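Local atomic coordinates of triphenylmethane reductase (Citrobacter sp., PDB entry 2JL1), a protein that probably uses NADPH, bound in a Rossmann-type fold of the NmrA-like family, to reduce triphenylmethane dyes. Residues 160-165 and 229-234. Sequence-based numbering, arbitrary orientation.
Sequences AIVTNA and EEEKNF
Strand 160-163 belongs to a small two-stranded parallel sheet, set apart from the large Rossmann sheet, and its end packs on helix 228-237 through V162, N164, E231 and F234. The helix follows the partner strand 222-225 after a short link. The short segments run at 122° to each other, with axes 8.7 Å apart at their closest.

V162 lies over one face of the F234 ring. Its CB is 3.9 Å from the ring centroid and 18° off the normal, a CH-pi contact. CB is nearest CE2, toward the rim. CG2 sits by CZ and CE1, and CG1 by CG and CD2, so the isopropyl group spans the ring. F234 CG is anti to its backbone N, which carries the ring from the helix to the valine.

E231 lies between V162 and N164. Its chain extends from the helix and then bends at chi2 (68°), which turns the carboxylate onto the strand backbone. Both its oxygens crowd V162 O, another acceptor, with OE2 at 3.1 Å. T163 N lies near OE1, but at too poor an angle for a hydrogen bond. OE1 is 3.2 Å from T163 CA and 3.5 Å from V162 CG1.

The side chain of N164 crosses that of E231 at about a right angle. Its OD1 rests 3.1 Å from E231 CG and finds no hydrogen-bond partner. ND2 bonds A249 O of helix 242-256, which helps to hold the amide in place. T163 OG1 accepts from A165 N at 3.0 Å in an ST turn and also bonds H223.

V162 and F234 thus make an apolar pair, while E231 meets V162 O and N164 OD1 closely but unbonded. A buried carboxylate set against a carbonyl oxygen may have a raised pKa.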
loop_
_atom_site.group_PDB
_atom_site.type_symbol
_atom_site.label_atom_id
_atom_site.label_comp_id
_atom_site.label_asym_id
_atom_site.label_seq_id
_atom_site.Cartn_x
_atom_site.Cartn_y
_atom_site.Cartn_z
ATOM N N ALA A 160 -35.903 8.397 19.851
ATOM C CA ALA A 160 -34.989 7.262 19.677
ATOM C C ALA A 160 -33.833 7.539 18.726
ATOM O O ALA A 160 -34.019 8.123 17.664
ATOM C CB ALA A 160 -35.728 6.037 19.191
ATOM N N ILE A 161 -32.648 7.091 19.120
ATOM C CA ILE A 161 -31.516 6.940 18.209
ATOM C C ILE A 161 -31.483 5.454 17.863
ATOM O O ILE A 161 -31.351 4.626 18.761
ATOM C CB ILE A 161 -30.175 7.318 18.881
ATOM C CG1 ILE A 161 -30.161 8.800 19.269
ATOM C CG2 ILE A 161 -29.007 7.009 17.959
ATOM C CD1 ILE A 161 -28.921 9.213 20.125
ATOM N N VAL A 162 -31.626 5.129 16.573
ATOM C CA VAL A 162 -31.688 3.740 16.104
ATOM C C VAL A 162 -30.367 3.376 15.403
ATOM O O VAL A 162 -29.961 4.039 14.427
ATOM C CB VAL A 162 -32.925 3.521 15.151
ATOM C CG1 VAL A 162 -33.022 2.073 14.670
ATOM C CG2 VAL A 162 -34.211 3.888 15.850
ATOM N N THR A 163 -29.653 2.389 15.942
ATOM C CA THR A 163 -28.387 1.937 15.349
ATOM C C THR A 163 -28.262 0.443 15.482
ATOM O O THR A 163 -28.898 -0.151 16.327
ATOM C CB THR A 163 -27.143 2.473 16.126
ATOM O OG1 THR A 163 -26.933 1.669 17.293
ATOM C CG2 THR A 163 -27.314 3.909 16.540
ATOM N N ASN A 164 -27.382 -0.157 14.689
ATOM C CA ASN A 164 -26.973 -1.536 14.954
ATOM C C ASN A 164 -25.571 -1.628 15.573
ATOM O O ASN A 164 -24.879 -2.621 15.366
ATOM C CB ASN A 164 -27.066 -2.394 13.678
ATOM C CG ASN A 164 -26.327 -1.780 12.503
ATOM O OD1 ASN A 164 -26.512 -0.607 12.194
ATOM N ND2 ASN A 164 -25.491 -2.573 11.831
ATOM N N ALA A 165 -25.194 -0.631 16.383
ATOM C CA ALA A 165 -23.859 -0.564 17.004
ATOM C C ALA A 165 -23.746 -1.272 18.346
ATOM O O ALA A 165 -22.647 -1.415 18.879
ATOM C CB ALA A 165 -23.422 0.895 17.171
ATOM N N GLU A 229 -29.766 -5.578 9.196
ATOM C CA GLU A 229 -30.802 -5.521 8.157
ATOM C C GLU A 229 -31.969 -4.628 8.607
ATOM O O GLU A 229 -32.534 -3.887 7.804
ATOM C CB GLU A 229 -31.268 -6.937 7.759
ATOM C CG GLU A 229 -31.443 -7.189 6.233
ATOM C CD GLU A 229 -30.161 -6.977 5.386
ATOM O OE1 GLU A 229 -30.170 -6.048 4.551
ATOM O OE2 GLU A 229 -29.153 -7.727 5.535
ATOM N N GLU A 230 -32.301 -4.656 9.892
ATOM C CA GLU A 230 -33.285 -3.717 10.415
ATOM C C GLU A 230 -32.809 -2.259 10.279
ATOM O O GLU A 230 -33.595 -1.385 9.931
ATOM C CB GLU A 230 -33.633 -4.044 11.854
ATOM C CG GLU A 230 -34.483 -5.308 12.009
ATOM C CD GLU A 230 -34.632 -5.730 13.455
ATOM O OE1 GLU A 230 -33.663 -5.607 14.241
ATOM O OE2 GLU A 230 -35.733 -6.192 13.810
ATOM N N GLU A 231 -31.528 -2.008 10.532
ATOM C CA GLU A 231 -30.961 -0.663 10.350
ATOM C C GLU A 231 -31.081 -0.162 8.907
ATOM O O GLU A 231 -31.628 0.920 8.673
ATOM C CB GLU A 231 -29.502 -0.594 10.811
ATOM C CG GLU A 231 -28.898 0.833 10.764
ATOM C CD GLU A 231 -29.521 1.796 11.783
ATOM O OE1 GLU A 231 -30.127 1.340 12.781
ATOM O OE2 GLU A 231 -29.400 3.014 11.578
ATOM N N LYS A 232 -30.560 -0.948 7.961
ATOM C CA LYS A 232 -30.595 -0.630 6.527
ATOM C C LYS A 232 -31.997 -0.219 6.094
ATOM O O LYS A 232 -32.161 0.814 5.424
ATOM C CB LYS A 232 -30.086 -1.816 5.704
ATOM C CG LYS A 232 -29.347 -1.451 4.417
ATOM C CD LYS A 232 -28.316 -2.524 4.025
ATOM C CE LYS A 232 -28.920 -3.603 3.116
ATOM N NZ LYS A 232 -27.944 -4.673 2.679
ATOM N N ASN A 233 -33.000 -1.003 6.501
ATOM C CA ASN A 233 -34.410 -0.731 6.207
ATOM C C ASN A 233 -35.003 0.490 6.915
ATOM O O ASN A 233 -35.841 1.209 6.342
ATOM C CB ASN A 233 -35.271 -1.950 6.555
ATOM C CG ASN A 233 -34.887 -3.196 5.770
ATOM O OD1 ASN A 233 -34.052 -3.154 4.856
ATOM N ND2 ASN A 233 -35.509 -4.314 6.117
ATOM N N PHE A 234 -34.598 0.710 8.160
ATOM C CA PHE A 234 -35.043 1.872 8.924
ATOM C C PHE A 234 -34.595 3.161 8.221
ATOM O O PHE A 234 -35.368 4.111 8.093
ATOM C CB PHE A 234 -34.515 1.818 10.376
ATOM C CG PHE A 234 -34.610 3.135 11.107
ATOM C CD1 PHE A 234 -35.820 3.546 11.668
ATOM C CD2 PHE A 234 -33.500 3.972 11.206
ATOM C CE1 PHE A 234 -35.917 4.767 12.328
ATOM C CE2 PHE A 234 -33.584 5.197 11.870
ATOM C CZ PHE A 234 -34.796 5.597 12.432
#